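Local coordinates for hypothetical protein (Parabacteroides merdae, PDB 4OO3) that probably acts as an NAD(P)-dependent oxidoreductase, joining a dinucleotide-binding Rossmann fold to a C-terminal domain built on a large mixed sheet, at residues A361-V366 and V373-V378; M144-M149 and D417-N422. All coordinates share one frame; numbering follows the deposited sequence.

Contact 1 (A361-V366 and V373-V378); sequences ASMEKV and VALNKV
Met-363, on helix 352-369, lies nearest Ala-374 at the start of strand 374-379, CA to CA 7.0 Å, and one turn later Val-366 lies nearest Val-373, CA to CA 7.5 Å. Met-363, a selenomethionine, makes most of the contacts, touching Val-373, Ala-374 and Leu-375. Its chain leaves with CG anti to the carbonyl carbon (chi1 -76°) and then bends twice, which lays CG and SE against Leu-375 and carries CE on to Val-373. The two side chains of Met-363 and Leu-375 cross at about a right angle; CD1 of Leu-375 presses on CG of Met-363 at 3.4 Å, tighter than usual for two carbons, while SE of Met-363 lies 3.9 Å from CG of Leu-375. At the far end, the methyl CE of Met-363 sits 4.0 Å from CG1 of Val-373 and 3.7 Å from Val-373 O. With Leu-375 cut back to an alanine, CG and SE of Met-363 would probably lose their neighbour and the bent chain be freer to turn. CG1 of Val-366 only grazes CG1 of Val-373, at 4.5 Å. Beyond the pair, Val-385 of the adjacent strand 382-386 touches both Val-373 and Leu-375. Between the two segments the side chains meet through apolar groups, with one methyl also against a carbonyl oxygen, while the next helix residue, Ser-367, adds a directed bond to the edge strand, its OG hydrogen-bonding to Val-373 O.

Contact 2 (M144-M149 and D417-N422); sequences MLYDIM and DWEVPN
The Tyr-146 ring meets the carboxylate of Glu-419 at its edge, with CD of Glu-419 in the ring plane and the ring and carboxylate planes 75° apart; on the helix side, CG of Glu-419 lies over one face of the Trp-418 indole, 3.6 Å above it and offset toward the rim. Tyr-146 belongs to strand 145-147, the last of the parallel Rossmann sheet, and Glu-419 to helix 419-439, so the pair joins the probable dinucleotide-binding fold to the long C-terminal helix. CG of Tyr-146 stands anti to the backbone N (chi1 -157°), which swings the phenol across to the helix. There its hydroxyl donates to OE2 of Glu-419, OH to OE2 being 2.6 Å, and reaches that oxygen from 45° out of the carboxylate plane. The Glu-419 chain, bent at chi2, brings CD within 3.5 Å of CE1 of Tyr-146. Arg-152 makes a salt bridge to the same OE2, so this buried oxygen has both a hydroxyl and a guanidinium partner. Asp-147 approaches from the strand without touching the glutamate: its OD1 is 5.6 Å from OE1 of Glu-419. Its own OD2 is taken by Lys-426 and Tyr-427 of helix 419-439, and Phe-406 of helix 395-412 packs on Tyr-146. Between the two acids a single water donates to both, 2.9 Å from Asp-147 OD1 and 3.0 Å from Glu-419 OE1.

From the N terminus the chain first builds the parallel Rossmann sheet, reaching its final strand, 145-147, where the first half of contact 2 is laid down. It then runs through most of the strands of the mixed sheet and on to helix 352-369. Contact 1 closes a short loop, with six residues between its segments, as the chain turns from that helix into edge strand 374-379. Only after helix 395-412 does 417-422 return to 144-149 and close contact 2 over 267 intervening residues. Contact 1 is therefore nested inside contact 2. Their centres lie 32 Å apart and their nearest atoms about 17 Å: one is local to the mixed sheet, the other ties the edge of the Rossmann sheet to the C-terminal helix 419-439.

Contact 1 (A361-V366 and V373-V378)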
loop_
_atom_site.group_PDB
_atom_site.type_symbol
_atom_site.label_atom_id
_atom_site.label_comp_id
_atom_site.label_asym_id
_atom_site.label_seq_id
_atom_site.Cartn_x
_atom_site.Cartn_y
_atom_site.Cartn_z
ATOM N N ALA A 361 -11.698 -16.726 -27.121
ATOM C CA ALA A 361 -10.915 -17.930 -26.808
ATOM C C ALA A 361 -10.116 -17.780 -25.508
ATOM O O ALA A 361 -10.055 -18.711 -24.702
ATOM C CB ALA A 361 -9.979 -18.276 -27.959
ATOM N N SER A 362 -9.520 -16.607 -25.303
ATOM C CA SER A 362 -8.745 -16.331 -24.090
ATOM C C SER A 362 -9.606 -16.203 -22.837
ATOM O O SER A 362 -9.173 -16.577 -21.746
ATOM C CB SER A 362 -7.919 -15.054 -24.252
ATOM O OG SER A 362 -6.979 -15.184 -25.298
HETATM N N MSE A 363 -10.818 -15.673 -22.989
HETATM C CA MSE A 363 -11.695 -15.445 -21.836
HETATM C C MSE A 363 -12.184 -16.737 -21.234
HETATM O O MSE A 363 -12.515 -16.780 -20.048
HETATM C CB MSE A 363 -12.882 -14.560 -22.206
HETATM C CG MSE A 363 -12.488 -13.092 -22.341
HETATM SE SE MSE A 363 -11.600 -12.371 -20.729
HETATM C CE MSE A 363 -13.087 -12.554 -19.447
ATOM N N GLU A 364 -12.226 -17.805 -22.027
ATOM C CA GLU A 364 -12.519 -19.129 -21.485
ATOM C C GLU A 364 -11.529 -19.471 -20.363
ATOM O O GLU A 364 -11.928 -19.872 -19.270
ATOM C CB GLU A 364 -12.471 -20.182 -22.592
ATOM C CG GLU A 364 -13.588 -20.035 -23.615
ATOM C CD GLU A 364 -13.455 -20.984 -24.793
ATOM O OE1 GLU A 364 -12.522 -21.816 -24.807
ATOM O OE2 GLU A 364 -14.294 -20.889 -25.713
ATOM N N LYS A 365 -10.243 -19.288 -20.645
ATOM C CA LYS A 365 -9.180 -19.499 -19.659
ATOM C C LYS A 365 -9.361 -18.585 -18.431
ATOM O O LYS A 365 -9.218 -19.034 -17.296
ATOM C CB LYS A 365 -7.801 -19.326 -20.340
ATOM C CG LYS A 365 -6.691 -18.628 -19.549
ATOM C CD LYS A 365 -6.097 -19.493 -18.441
ATOM C CE LYS A 365 -4.664 -19.083 -18.114
ATOM N NZ LYS A 365 -4.496 -17.607 -17.973
ATOM N N VAL A 366 -9.706 -17.319 -18.669
ATOM C CA VAL A 366 -9.880 -16.324 -17.598
ATOM C C VAL A 366 -11.099 -16.620 -16.713
ATOM O O VAL A 366 -11.056 -16.411 -15.506
ATOM C CB VAL A 366 -9.995 -14.894 -18.183
ATOM C CG1 VAL A 366 -10.270 -13.868 -17.093
ATOM C CG2 VAL A 366 -8.723 -14.531 -18.941
ATOM N N VAL A 373 -16.701 -13.964 -14.594
ATOM C CA VAL A 373 -16.065 -12.855 -15.289
ATOM C C VAL A 373 -16.210 -13.031 -16.802
ATOM O O VAL A 373 -15.758 -14.032 -17.365
ATOM C CB VAL A 373 -14.576 -12.715 -14.886
ATOM C CG1 VAL A 373 -13.889 -11.622 -15.690
ATOM C CG2 VAL A 373 -14.457 -12.419 -13.396
ATOM N N ALA A 374 -16.854 -12.054 -17.440
ATOM C CA ALA A 374 -17.090 -12.064 -18.882
ATOM C C ALA A 374 -16.733 -10.710 -19.494
ATOM O O ALA A 374 -16.336 -9.781 -18.783
ATOM C CB ALA A 374 -18.543 -12.403 -19.168
ATOM N N LEU A 375 -16.871 -10.606 -20.815
ATOM C CA LEU A 375 -16.568 -9.372 -21.540
ATOM C C LEU A 375 -17.815 -8.772 -22.171
ATOM O O LEU A 375 -18.687 -9.490 -22.641
ATOM C CB LEU A 375 -15.538 -9.627 -22.636
ATOM C CG LEU A 375 -14.080 -9.793 -22.223
ATOM C CD1 LEU A 375 -13.227 -9.963 -23.470
ATOM C CD2 LEU A 375 -13.584 -8.612 -21.404
ATOM N N ASN A 376 -17.872 -7.442 -22.176
ATOM C CA ASN A 376 -18.950 -6.688 -22.797
ATOM C C ASN A 376 -18.338 -5.707 -23.773
ATOM O O ASN A 376 -17.569 -4.840 -23.367
ATOM C CB ASN A 376 -19.734 -5.890 -21.746
ATOM C CG ASN A 376 -20.864 -6.683 -21.117
ATOM O OD1 ASN A 376 -20.835 -6.987 -19.921
ATOM N ND2 ASN A 376 -21.878 -7.003 -21.914
ATOM N N LYS A 377 -18.665 -5.844 -25.053
ATOM C CA LYS A 377 -18.252 -4.864 -26.047
ATOM C C LYS A 377 -18.967 -3.569 -25.686
ATOM O O LYS A 377 -20.176 -3.578 -25.467
ATOM C CB LYS A 377 -18.629 -5.332 -27.455
ATOM C CG LYS A 377 -17.910 -4.612 -28.585
ATOM C CD LYS A 377 -18.315 -5.196 -29.931
ATOM C CE LYS A 377 -17.876 -4.327 -31.103
ATOM N NZ LYS A 377 -16.445 -4.519 -31.463
ATOM N N VAL A 378 -18.218 -2.476 -25.568
ATOM C CA VAL A 378 -18.797 -1.172 -25.199
ATOM C C VAL A 378 -18.426 -0.092 -26.211
ATOM O O VAL A 378 -18.564 1.099 -25.934
ATOM C CB VAL A 378 -18.365 -0.730 -23.777
ATOM C CG1 VAL A 378 -18.992 -1.630 -22.721
ATOM C CG2 VAL A 378 -16.846 -0.712 -23.640
#

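Contact 2 (M144-M149 and D417-N422)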
loop_
_atom_site.group_PDB
_atom_site.type_symbol
_atom_site.label_atom_id
_atom_site.label_comp_id
_atom_site.label_asym_id
_atom_site.label_seq_id
_atom_site.Cartn_x
_atom_site.Cartn_y
_atom_site.Cartn_z
HETATM N N MSE A 144 11.654 -12.814 9.252
HETATM C CA MSE A 144 10.998 -12.178 8.135
HETATM C C MSE A 144 10.713 -10.737 8.420
HETATM O O MSE A 144 10.333 -10.379 9.529
HETATM C CB MSE A 144 9.679 -12.871 7.864
HETATM C CG MSE A 144 9.850 -13.919 6.775
HETATM SE SE MSE A 144 8.154 -14.896 6.616
HETATM C CE MSE A 144 7.055 -13.326 6.236
ATOM N N LEU A 145 10.914 -9.911 7.399
ATOM C CA LEU A 145 10.437 -8.533 7.367
ATOM C C LEU A 145 9.494 -8.439 6.175
ATOM O O LEU A 145 9.864 -8.814 5.069
ATOM C CB LEU A 145 11.618 -7.555 7.200
ATOM C CG LEU A 145 11.294 -6.076 6.949
ATOM C CD1 LEU A 145 10.396 -5.497 8.038
ATOM C CD2 LEU A 145 12.576 -5.270 6.848
ATOM N N TYR A 146 8.280 -7.945 6.396
ATOM C CA TYR A 146 7.275 -7.880 5.332
ATOM C C TYR A 146 6.450 -6.613 5.451
ATOM O O TYR A 146 6.185 -6.153 6.562
ATOM C CB TYR A 146 6.356 -9.094 5.417
ATOM C CG TYR A 146 5.648 -9.456 4.133
ATOM C CD1 TYR A 146 6.351 -9.586 2.946
ATOM C CD2 TYR A 146 4.283 -9.718 4.112
ATOM C CE1 TYR A 146 5.715 -9.938 1.769
ATOM C CE2 TYR A 146 3.640 -10.069 2.933
ATOM C CZ TYR A 146 4.367 -10.173 1.769
ATOM O OH TYR A 146 3.760 -10.522 0.595
ATOM N N ASP A 147 6.057 -6.042 4.314
ATOM C CA ASP A 147 5.089 -4.952 4.330
ATOM C C ASP A 147 3.732 -5.370 3.756
ATOM O O ASP A 147 3.535 -6.511 3.365
ATOM C CB ASP A 147 5.648 -3.652 3.707
ATOM C CG ASP A 147 5.978 -3.768 2.225
ATOM O OD1 ASP A 147 5.664 -4.791 1.572
ATOM O OD2 ASP A 147 6.556 -2.786 1.711
ATOM N N ILE A 148 2.792 -4.435 3.744
ATOM C CA ILE A 148 1.400 -4.739 3.487
ATOM C C ILE A 148 0.929 -4.095 2.179
ATOM O O ILE A 148 0.477 -2.945 2.168
ATOM C CB ILE A 148 0.543 -4.276 4.683
ATOM C CG1 ILE A 148 1.057 -4.950 5.964
ATOM C CG2 ILE A 148 -0.928 -4.605 4.444
ATOM C CD1 ILE A 148 0.516 -4.367 7.252
HETATM N N MSE A 149 1.053 -4.853 1.085
HETATM C CA MSE A 149 0.614 -4.430 -0.244
HETATM C C MSE A 149 -0.776 -4.976 -0.508
HETATM O O MSE A 149 -0.945 -6.032 -1.111
HETATM C CB MSE A 149 1.595 -4.933 -1.309
HETATM C CG MSE A 149 3.011 -4.404 -1.111
HETATM SE SE MSE A 149 3.063 -2.474 -1.488
HETATM C CE MSE A 149 3.202 -1.781 0.337
ATOM N N ASP A 417 11.168 -15.966 -3.621
ATOM C CA ASP A 417 12.361 -15.331 -4.195
ATOM C C ASP A 417 12.277 -13.831 -4.413
ATOM O O ASP A 417 13.154 -13.080 -3.991
ATOM C CB ASP A 417 12.669 -15.964 -5.563
ATOM C CG ASP A 417 13.369 -17.301 -5.453
ATOM O OD1 ASP A 417 13.511 -17.833 -4.324
ATOM O OD2 ASP A 417 13.785 -17.818 -6.514
ATOM N N TRP A 418 11.229 -13.414 -5.109
ATOM C CA TRP A 418 11.147 -12.052 -5.638
ATOM C C TRP A 418 10.790 -10.982 -4.599
ATOM O O TRP A 418 11.027 -9.800 -4.839
ATOM C CB TRP A 418 10.156 -12.006 -6.815
ATOM C CG TRP A 418 8.810 -12.611 -6.505
ATOM C CD1 TRP A 418 8.431 -13.909 -6.712
ATOM C CD2 TRP A 418 7.681 -11.955 -5.915
ATOM N NE1 TRP A 418 7.139 -14.095 -6.295
ATOM C CE2 TRP A 418 6.651 -12.912 -5.809
ATOM C CE3 TRP A 418 7.436 -10.647 -5.478
ATOM C CZ2 TRP A 418 5.393 -12.608 -5.280
ATOM C CZ3 TRP A 418 6.185 -10.342 -4.951
ATOM C CH2 TRP A 418 5.179 -11.323 -4.858
ATOM N N GLU A 419 10.251 -11.383 -3.448
ATOM C CA GLU A 419 9.646 -10.423 -2.509
ATOM C C GLU A 419 10.622 -9.400 -1.907
ATOM O O GLU A 419 10.369 -8.199 -1.981
ATOM C CB GLU A 419 8.873 -11.148 -1.399
ATOM C CG GLU A 419 7.475 -11.596 -1.823
ATOM C CD GLU A 419 6.409 -10.524 -1.639
ATOM O OE1 GLU A 419 6.737 -9.316 -1.630
ATOM O OE2 GLU A 419 5.223 -10.885 -1.484
ATOM N N VAL A 420 11.719 -9.860 -1.314
ATOM C CA VAL A 420 12.668 -8.949 -0.684
ATOM C C VAL A 420 13.344 -8.053 -1.719
ATOM O O VAL A 420 13.294 -6.823 -1.592
ATOM C CB VAL A 420 13.713 -9.693 0.170
ATOM C CG1 VAL A 420 14.836 -8.751 0.605
ATOM C CG2 VAL A 420 13.042 -10.321 1.381
ATOM N N PRO A 421 13.953 -8.644 -2.760
ATOM C CA PRO A 421 14.565 -7.751 -3.750
ATOM C C PRO A 421 13.576 -6.736 -4.353
ATOM O O PRO A 421 13.952 -5.596 -4.585
ATOM C CB PRO A 421 15.128 -8.706 -4.815
ATOM C CG PRO A 421 14.531 -10.041 -4.536
ATOM C CD PRO A 421 14.156 -10.067 -3.088
ATOM N N ASN A 422 12.327 -7.140 -4.571
ATOM C CA ASN A 422 11.319 -6.237 -5.145
ATOM C C ASN A 422 10.772 -5.187 -4.180
ATOM O O ASN A 422 10.401 -4.092 -4.620
ATOM C CB ASN A 422 10.179 -7.030 -5.787
ATOM C CG ASN A 422 10.649 -7.847 -6.984
ATOM O OD1 ASN A 422 11.831 -7.833 -7.339
ATOM N ND2 ASN A 422 9.724 -8.553 -7.616
HETATM O O HOH W 1 5.375 -6.961 -0.290
#